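Local coordinates for protein succinylglutamate desuccinylase/aspartoacylase (Ruegeria sp. TM1040, PDB 3NA6) that probably hydrolyses the amide bond of an N-acylated amino acid in a zinc-dependent reaction, like succinylglutamate desuccinylases and aspartoacylases, at residues G49-L54 and T82-I87; I11-D16 and I41-N46. One frame throughout, in Å; residues are numbered along the deposited sequence.

Contact 1 of 2, residues G49-L54 and T82-I87; sequences GKTALL and TGRLII. With CA (calcium ion), chain C.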
ATOM      1  N   GLY A  49     -17.635 -34.555  33.215  1.00 24.61           N
ATOM      2  CA  GLY A  49     -16.406 -33.928  33.665  1.00 25.60           C
ATOM      3  C   GLY A  49     -16.328 -32.454  33.376  1.00 24.83           C
ATOM      4  O   GLY A  49     -17.293 -31.829  32.904  1.00 21.85           O
ATOM      5  N   LYS A  50     -15.146 -31.910  33.625  1.00 23.11           N
ATOM      6  CA  LYS A  50     -14.888 -30.517  33.347  1.00 21.99           C
ATOM      7  C   LYS A  50     -14.988 -30.204  31.853  1.00 22.81           C
ATOM      8  O   LYS A  50     -14.827 -31.089  30.969  1.00 21.31           O
ATOM      9  CB  LYS A  50     -13.484 -30.139  33.815  1.00 23.03           C
ATOM     10  CG  LYS A  50     -13.224 -30.147  35.317  1.00 25.30           C
ATOM     11  CD  LYS A  50     -11.906 -29.453  35.586  1.00 29.88           C
ATOM     12  CE  LYS A  50     -11.249 -29.922  36.863  1.00 36.22           C
ATOM     13  NZ  LYS A  50     -11.787 -29.273  38.062  1.00 30.52           N
ATOM     14  N   THR A  51     -15.266 -28.927  31.581  1.00 21.65           N
ATOM     15  CA  THR A  51     -15.126 -28.372  30.260  1.00 20.46           C
ATOM     16  C   THR A  51     -13.855 -27.563  30.262  1.00 22.13           C
ATOM     17  O   THR A  51     -13.640 -26.764  31.175  1.00 20.88           O
ATOM     18  CB  THR A  51     -16.297 -27.452  29.895  1.00 22.95           C
ATOM     19  OG1 THR A  51     -17.504 -28.228  29.783  1.00 22.01           O
ATOM     20  CG2 THR A  51     -15.980 -26.695  28.549  1.00 19.91           C
ATOM     21  N   ALA A  52     -13.001 -27.799  29.264  1.00 22.17           N
ATOM     22  CA  ALA A  52     -11.808 -26.990  29.036  1.00 21.02           C
ATOM     23  C   ALA A  52     -11.974 -26.219  27.736  1.00 22.22           C
ATOM     24  O   ALA A  52     -12.382 -26.775  26.703  1.00 22.27           O
ATOM     25  CB  ALA A  52     -10.542 -27.840  28.990  1.00 17.16           C
ATOM     26  N   LEU A  53     -11.644 -24.930  27.809  1.00 22.59           N
ATOM     27  CA  LEU A  53     -11.577 -24.056  26.666  1.00 21.87           C
ATOM     28  C   LEU A  53     -10.116 -23.854  26.289  1.00 22.12           C
ATOM     29  O   LEU A  53      -9.312 -23.301  27.058  1.00 22.33           O
ATOM     30  CB  LEU A  53     -12.260 -22.732  26.964  1.00 23.25           C
ATOM     31  CG  LEU A  53     -12.386 -21.714  25.808  1.00 22.54           C
ATOM     32  CD1 LEU A  53     -13.200 -22.270  24.611  1.00 23.76           C
ATOM     33  CD2 LEU A  53     -12.997 -20.411  26.331  1.00 20.67           C
ATOM     34  N   LEU A  54      -9.789 -24.306  25.087  1.00 17.88           N
ATOM     35  CA  LEU A  54      -8.402 -24.418  24.605  1.00 19.34           C
ATOM     36  C   LEU A  54      -8.206 -23.506  23.397  1.00 18.68           C
ATOM     37  O   LEU A  54      -8.896 -23.660  22.375  1.00 20.29           O
ATOM     38  CB  LEU A  54      -8.066 -25.861  24.238  1.00 19.26           C
ATOM     39  CG  LEU A  54      -8.482 -26.889  25.316  1.00 20.66           C
ATOM     40  CD1 LEU A  54      -8.434 -28.264  24.773  1.00 18.27           C
ATOM     41  CD2 LEU A  54      -7.602 -26.709  26.533  1.00 21.55           C
ATOM     42  N   THR A  82     -13.826 -37.598  29.032  1.00 27.27           N
ATOM     43  CA  THR A  82     -14.800 -37.534  30.141  1.00 24.41           C
ATOM     44  C   THR A  82     -14.944 -36.069  30.547  1.00 25.07           C
ATOM     45  O   THR A  82     -14.159 -35.543  31.337  1.00 22.82           O
ATOM     46  CB  THR A  82     -14.354 -38.384  31.334  1.00 28.56           C
ATOM     47  OG1 THR A  82     -13.029 -37.999  31.723  1.00 25.99           O
ATOM     48  CG2 THR A  82     -14.377 -39.908  30.964  1.00 25.26           C
ATOM     49  N   GLY A  83     -15.935 -35.402  29.960  1.00 23.16           N
ATOM     50  CA  GLY A  83     -16.052 -33.956  30.055  1.00 23.34           C
ATOM     51  C   GLY A  83     -16.233 -33.392  28.653  1.00 22.12           C
ATOM     52  O   GLY A  83     -16.876 -34.011  27.802  1.00 23.35           O
ATOM     53  N   ARG A  84     -15.651 -32.224  28.436  1.00 21.17           N
ATOM     54  CA  ARG A  84     -15.792 -31.500  27.188  1.00 22.13           C
ATOM     55  C   ARG A  84     -14.539 -30.749  26.846  1.00 23.66           C
ATOM     56  O   ARG A  84     -13.966 -30.043  27.687  1.00 20.98           O
ATOM     57  CB  ARG A  84     -16.945 -30.528  27.270  1.00 21.87           C
ATOM     58  CG  ARG A  84     -17.148 -29.711  25.970  1.00 21.63           C
ATOM     59  CD  ARG A  84     -18.486 -29.016  25.927  1.00 19.24           C
ATOM     60  NE  ARG A  84     -18.733 -28.221  27.134  1.00 21.03           N
ATOM     61  CZ  ARG A  84     -19.715 -27.329  27.262  1.00 27.23           C
ATOM     62  NH1 ARG A  84     -20.551 -27.066  26.263  1.00 26.56           N
ATOM     63  NH2 ARG A  84     -19.844 -26.681  28.408  1.00 25.98           N
ATOM     64  N   LEU A  85     -14.128 -30.878  25.589  1.00 24.29           N
ATOM     65  CA  LEU A  85     -13.092 -30.023  25.015  1.00 21.12           C
ATOM     66  C   LEU A  85     -13.726 -29.010  24.049  1.00 20.91           C
ATOM     67  O   LEU A  85     -14.410 -29.401  23.143  1.00 21.87           O
ATOM     68  CB  LEU A  85     -12.062 -30.894  24.276  1.00 20.82           C
ATOM     69  CG  LEU A  85     -11.349 -31.976  25.092  1.00 18.61           C
ATOM     70  CD1 LEU A  85     -10.557 -32.902  24.155  1.00 23.23           C
ATOM     71  CD2 LEU A  85     -10.433 -31.358  26.157  1.00 16.82           C
ATOM     72  N   ILE A  86     -13.525 -27.708  24.251  1.00 20.04           N
ATOM     73  CA  ILE A  86     -13.896 -26.702  23.235  1.00 17.78           C
ATOM     74  C   ILE A  86     -12.561 -26.183  22.681  1.00 19.75           C
ATOM     75  O   ILE A  86     -11.800 -25.499  23.411  1.00 18.46           O
ATOM     76  CB  ILE A  86     -14.709 -25.557  23.809  1.00 16.37           C
ATOM     77  CG1 ILE A  86     -16.001 -26.096  24.420  1.00 21.48           C
ATOM     78  CG2 ILE A  86     -15.053 -24.533  22.724  1.00 23.67           C
ATOM     79  CD1 ILE A  86     -16.793 -25.081  25.262  1.00 18.18           C
ATOM     80  N   ILE A  87     -12.263 -26.554  21.429  1.00 18.37           N
ATOM     81  CA  ILE A  87     -10.955 -26.362  20.818  1.00 19.44           C
ATOM     82  C   ILE A  87     -11.044 -25.286  19.716  1.00 20.58           C
ATOM     83  O   ILE A  87     -11.766 -25.452  18.741  1.00 21.21           O
ATOM     84  CB  ILE A  87     -10.458 -27.659  20.162  1.00 20.68           C
ATOM     85  CG1 ILE A  87     -10.577 -28.837  21.142  1.00 21.19           C
ATOM     86  CG2 ILE A  87      -9.015 -27.447  19.629  1.00 20.33           C
ATOM     87  CD1 ILE A  87     -10.162 -30.222  20.578  1.00 18.22           C
TER
HETATM   88 CA    CA C 332     -12.373 -38.117  34.222  1.00 50.64          CA
HETATM   89  O   HOH W   1     -14.262 -36.317  34.445  1.00 21.13           O
HETATM   90  O   HOH W   2     -10.246 -39.389  34.429  1.00 30.91           O
HETATM   91  O   HOH W   3     -11.955 -37.370  36.619  1.00 34.30           O
HETATM   92  O   HOH W   4     -14.086 -39.916  34.685  1.00 32.77           O

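Contact 2 of 2, residues I11-D16 and I41-N46; sequences IPLDQD and ITVIQN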
ATOM      1  N   ILE A  11     -22.244 -25.357  14.699  1.00 25.20           N
ATOM      2  CA  ILE A  11     -22.407 -26.653  15.336  1.00 24.28           C
ATOM      3  C   ILE A  11     -22.952 -26.428  16.728  1.00 26.04           C
ATOM      4  O   ILE A  11     -22.826 -25.319  17.278  1.00 26.25           O
ATOM      5  CB  ILE A  11     -21.088 -27.407  15.495  1.00 25.48           C
ATOM      6  CG1 ILE A  11     -20.034 -26.512  16.132  1.00 22.85           C
ATOM      7  CG2 ILE A  11     -20.628 -27.981  14.178  1.00 23.04           C
ATOM      8  CD1 ILE A  11     -18.835 -27.286  16.738  1.00 23.43           C
ATOM      9  N   PRO A  12     -23.576 -27.456  17.299  1.00 27.20           N
ATOM     10  CA  PRO A  12     -23.941 -27.319  18.713  1.00 29.45           C
ATOM     11  C   PRO A  12     -22.667 -27.368  19.549  1.00 28.94           C
ATOM     12  O   PRO A  12     -21.669 -28.000  19.115  1.00 26.75           O
ATOM     13  CB  PRO A  12     -24.780 -28.562  18.974  1.00 27.87           C
ATOM     14  CG  PRO A  12     -24.224 -29.600  17.970  1.00 33.62           C
ATOM     15  CD  PRO A  12     -23.960 -28.771  16.736  1.00 26.96           C
ATOM     16  N   LEU A  13     -22.700 -26.736  20.723  1.00 26.15           N
ATOM     17  CA  LEU A  13     -21.514 -26.655  21.599  1.00 25.45           C
ATOM     18  C   LEU A  13     -21.640 -27.552  22.820  1.00 26.04           C
ATOM     19  O   LEU A  13     -20.682 -27.689  23.580  1.00 27.61           O
ATOM     20  CB  LEU A  13     -21.281 -25.213  22.067  1.00 22.74           C
ATOM     21  CG  LEU A  13     -21.129 -24.173  20.957  1.00 27.87           C
ATOM     22  CD1 LEU A  13     -20.898 -22.794  21.523  1.00 26.42           C
ATOM     23  CD2 LEU A  13     -20.038 -24.556  19.985  1.00 22.53           C
ATOM     24  N   ASP A  14     -22.820 -28.130  23.033  1.00 25.09           N
ATOM     25  CA  ASP A  14     -23.109 -28.914  24.238  1.00 27.83           C
ATOM     26  C   ASP A  14     -23.679 -30.322  23.993  1.00 28.48           C
ATOM     27  O   ASP A  14     -24.297 -30.883  24.875  1.00 30.65           O
ATOM     28  CB  ASP A  14     -24.094 -28.132  25.103  1.00 29.57           C
ATOM     29  CG  ASP A  14     -25.424 -27.875  24.385  1.00 31.95           C
ATOM     30  OD1 ASP A  14     -25.573 -28.242  23.183  1.00 28.68           O
ATOM     31  OD2 ASP A  14     -26.303 -27.294  25.018  1.00 33.86           O
ATOM     32  N   GLN A  15     -23.467 -30.867  22.799  0.50 28.55           N
ATOM     33  CA  GLN A  15     -23.951 -32.199  22.416  0.50 29.33           C
ATOM     34  C   GLN A  15     -22.818 -33.218  22.490  0.50 29.04           C
ATOM     35  O   GLN A  15     -21.682 -32.908  22.117  0.50 25.22           O
ATOM     36  CB  GLN A  15     -24.517 -32.159  20.982  0.50 30.80           C
ATOM     37  CG  GLN A  15     -24.824 -33.534  20.378  0.50 34.18           C
ATOM     38  CD  GLN A  15     -25.433 -33.489  18.966  0.50 35.37           C
ATOM     39  OE1 GLN A  15     -26.019 -32.494  18.550  0.50 38.43           O
ATOM     40  NE2 GLN A  15     -25.299 -34.589  18.237  0.50 31.45           N
ATOM     41  N   ASP A  16     -23.115 -34.429  22.976  1.00 27.40           N
ATOM     42  CA  ASP A  16     -22.116 -35.521  22.968  1.00 26.10           C
ATOM     43  C   ASP A  16     -21.596 -35.801  21.577  1.00 26.82           C
ATOM     44  O   ASP A  16     -22.339 -35.666  20.627  1.00 26.61           O
ATOM     45  CB  ASP A  16     -22.713 -36.801  23.525  1.00 28.97           C
ATOM     46  CG  ASP A  16     -22.812 -36.797  25.042  1.00 30.72           C
ATOM     47  OD1 ASP A  16     -22.286 -35.880  25.715  1.00 26.39           O
ATOM     48  OD2 ASP A  16     -23.397 -37.745  25.564  1.00 29.86           O
ATOM     49  N   ILE A  41     -13.743 -24.161  14.931  1.00 21.43           N
ATOM     50  CA  ILE A  41     -13.969 -24.645  16.274  1.00 22.22           C
ATOM     51  C   ILE A  41     -14.307 -26.130  16.218  1.00 23.47           C
ATOM     52  O   ILE A  41     -14.972 -26.583  15.295  1.00 22.42           O
ATOM     53  CB  ILE A  41     -15.084 -23.827  16.992  1.00 22.46           C
ATOM     54  CG1 ILE A  41     -15.240 -24.264  18.470  1.00 25.21           C
ATOM     55  CG2 ILE A  41     -16.413 -23.888  16.224  1.00 21.61           C
ATOM     56  CD1 ILE A  41     -16.031 -23.244  19.291  1.00 19.14           C
ATOM     57  N   THR A  42     -13.802 -26.882  17.191  1.00 24.64           N
ATOM     58  CA  THR A  42     -14.183 -28.271  17.381  1.00 24.01           C
ATOM     59  C   THR A  42     -14.663 -28.433  18.819  1.00 23.78           C
ATOM     60  O   THR A  42     -14.042 -27.908  19.759  1.00 26.00           O
ATOM     61  CB  THR A  42     -13.007 -29.231  17.113  1.00 23.77           C
ATOM     62  OG1 THR A  42     -12.756 -29.318  15.710  1.00 18.96           O
ATOM     63  CG2 THR A  42     -13.335 -30.619  17.628  1.00 24.45           C
ATOM     64  N   VAL A  43     -15.778 -29.124  18.996  1.00 22.65           N
ATOM     65  CA  VAL A  43     -16.250 -29.506  20.340  1.00 21.51           C
ATOM     66  C   VAL A  43     -16.261 -31.005  20.403  1.00 23.32           C
ATOM     67  O   VAL A  43     -16.785 -31.674  19.481  1.00 22.37           O
ATOM     68  CB  VAL A  43     -17.641 -28.972  20.665  1.00 24.08           C
ATOM     69  CG1 VAL A  43     -18.084 -29.453  22.073  1.00 22.48           C
ATOM     70  CG2 VAL A  43     -17.643 -27.445  20.546  1.00 19.66           C
ATOM     71  N   ILE A  44     -15.633 -31.535  21.458  1.00 23.42           N
ATOM     72  CA  ILE A  44     -15.689 -32.966  21.786  1.00 24.61           C
ATOM     73  C   ILE A  44     -16.209 -33.130  23.225  1.00 23.39           C
ATOM     74  O   ILE A  44     -15.596 -32.622  24.168  1.00 26.05           O
ATOM     75  CB  ILE A  44     -14.303 -33.664  21.653  1.00 23.72           C
ATOM     76  CG1 ILE A  44     -13.683 -33.373  20.278  1.00 27.36           C
ATOM     77  CG2 ILE A  44     -14.440 -35.186  21.914  1.00 21.71           C
ATOM     78  CD1 ILE A  44     -12.222 -33.854  20.113  1.00 24.60           C
ATOM     79  N   GLN A  45     -17.325 -33.846  23.367  1.00 23.69           N
ATOM     80  CA  GLN A  45     -18.022 -34.012  24.641  1.00 24.48           C
ATOM     81  C   GLN A  45     -18.492 -35.453  24.836  1.00 26.24           C
ATOM     82  O   GLN A  45     -19.007 -36.089  23.910  1.00 24.03           O
ATOM     83  CB  GLN A  45     -19.214 -33.064  24.738  1.00 25.48           C
ATOM     84  CG  GLN A  45     -20.113 -33.307  25.947  1.00 23.29           C
ATOM     85  CD  GLN A  45     -21.274 -32.372  25.997  1.00 24.92           C
ATOM     86  OE1 GLN A  45     -21.105 -31.148  26.124  1.00 25.44           O
ATOM     87  NE2 GLN A  45     -22.480 -32.927  25.882  1.00 27.59           N
ATOM     88  N   ASN A  46     -18.304 -35.963  26.047  1.00 25.58           N
ATOM     89  CA  ASN A  46     -18.639 -37.342  26.355  1.00 25.49           C
ATOM     90  C   ASN A  46     -18.613 -37.550  27.852  1.00 26.33           C
ATOM     91  O   ASN A  46     -17.689 -37.098  28.520  1.00 27.67           O
ATOM     92  CB  ASN A  46     -17.650 -38.280  25.686  1.00 25.84           C
ATOM     93  CG  ASN A  46     -17.993 -39.756  25.892  1.00 27.20           C
ATOM     94  OD1 ASN A  46     -17.311 -40.465  26.627  1.00 34.10           O
ATOM     95  ND2 ASN A  46     -19.064 -40.205  25.261  1.00 22.35           N
TER

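Contact 1 of 2, residues G49-L54 and T82-I87
Arg84 grips the hydroxyl of Thr51 side-on: NE lies 2.9 Å and NH2 3.1 Å from OG1, and the oxygen sits at the guanidinium edge, within 2° of its plane. The Arg84 chain leaves anti to its own N, and the bend at chi3 (52°) turns the NE/NH2 edge of the guanidinium toward Thr51; NH1 goes on to the carbonyl O of Leu13. Between the backbones four bonds make a parallel ladder. Arg84 N reaches Lys50 O, Ala52 N reaches Arg84 O, and Ile86 N meets Ala52 O at 2.9 Å in an almost straight bond (178°); Leu54 N to Ile86 O completes the run. At the ladder's start Gly49 and Gly83 come within 3.6 Å between CA atoms, and a CB on Gly83 would collide with Lys50 O. Just beyond, Thr82 OG1 binds the calcium ion at 2.6 Å, with four waters and Gly237 O as the other ligands; one of these waters donates to Thr82 O. On the Thr51 face, Ile86 CD1 lies against Thr51 CG2 (3.8 Å) and over the rim of one guanidinium face, while Ile86 CG2 presses closely on Leu53 CD1 (3.5 Å). On the other face Leu54 CD1 meets Leu85 CD2 at 3.9 Å. The two strands are the parallel arms of a beta-alpha-beta unit whose helix 64-75 covers Leu54 and Ile87 through Leu69, Leu72 and Ala73; strand 140-143 flanks 51-55, and strand 36-46 flanks 83-88.

Contact 2 of 2, residues I11-D16 and I41-N46
Gln45 reaches from its strand into the bend of 11-16, its CB 3.6 Å from Gln15 O. CG, anti to the backbone N (chi1 172°), carries the extended chain outward and passes 3.4 Å from Asp16 OD1. At the tip the amide is shared: NE2 gives a weak bond to Asp14 O at 2.9 Å and a straighter one (166°) to Asp16 OD1 at 3.0 Å. OD1 lies in the amide plane, yet the N-H comes to its anti side from 34° out of the carboxylate plane, the two groups being nearly perpendicular. OE1 lies beside Asp14 O without bonding to it, two acceptors side by side, and packs on Arg84 CD. The segment 11-16 is the loop between strands 8-9 and 17-26, folded over a face of strand 36-46 within the large mixed sheet, where 17-26 runs antiparallel beside it. With the amide cut back to an alanine here, Asp14 O and Asp16 OD1 would probably lose their shared donor, and the bend of the loop would be less firmly tied to the strand. Two residues earlier on the strand, Val43 divides its branches: CG1 lies 3.5 Å from Leu13 O, whereas CG2 touches Leu13 CD2 (3.8 Å) and Ile11 CD1 (4.0 Å). Leu13 is covered from beyond by Tyr129 and Leu134 of helix 122-134.

How the contacts relate
Both contacts belong to one mixed sheet, their centres about 9 Å apart, and meet where strand 83-88 of contact 1 lies antiparallel to strand 36-46 of contact 2. Contact 1 is largely buried and joins two strands of the parallel part through regular backbone bonds; contact 2 lies nearer the surface and joins a loop to a strand through side chains, with an amide reaching a carbonyl and a carboxylate beside a patch of aliphatic packing. Leu85 N to Ile44 O, 2.7 Å, is a probable backbone bond between them. Arg84 of contact 1 links the sheet's parallel part to the loop of contact 2. The calcium ion belongs to contact 1 alone.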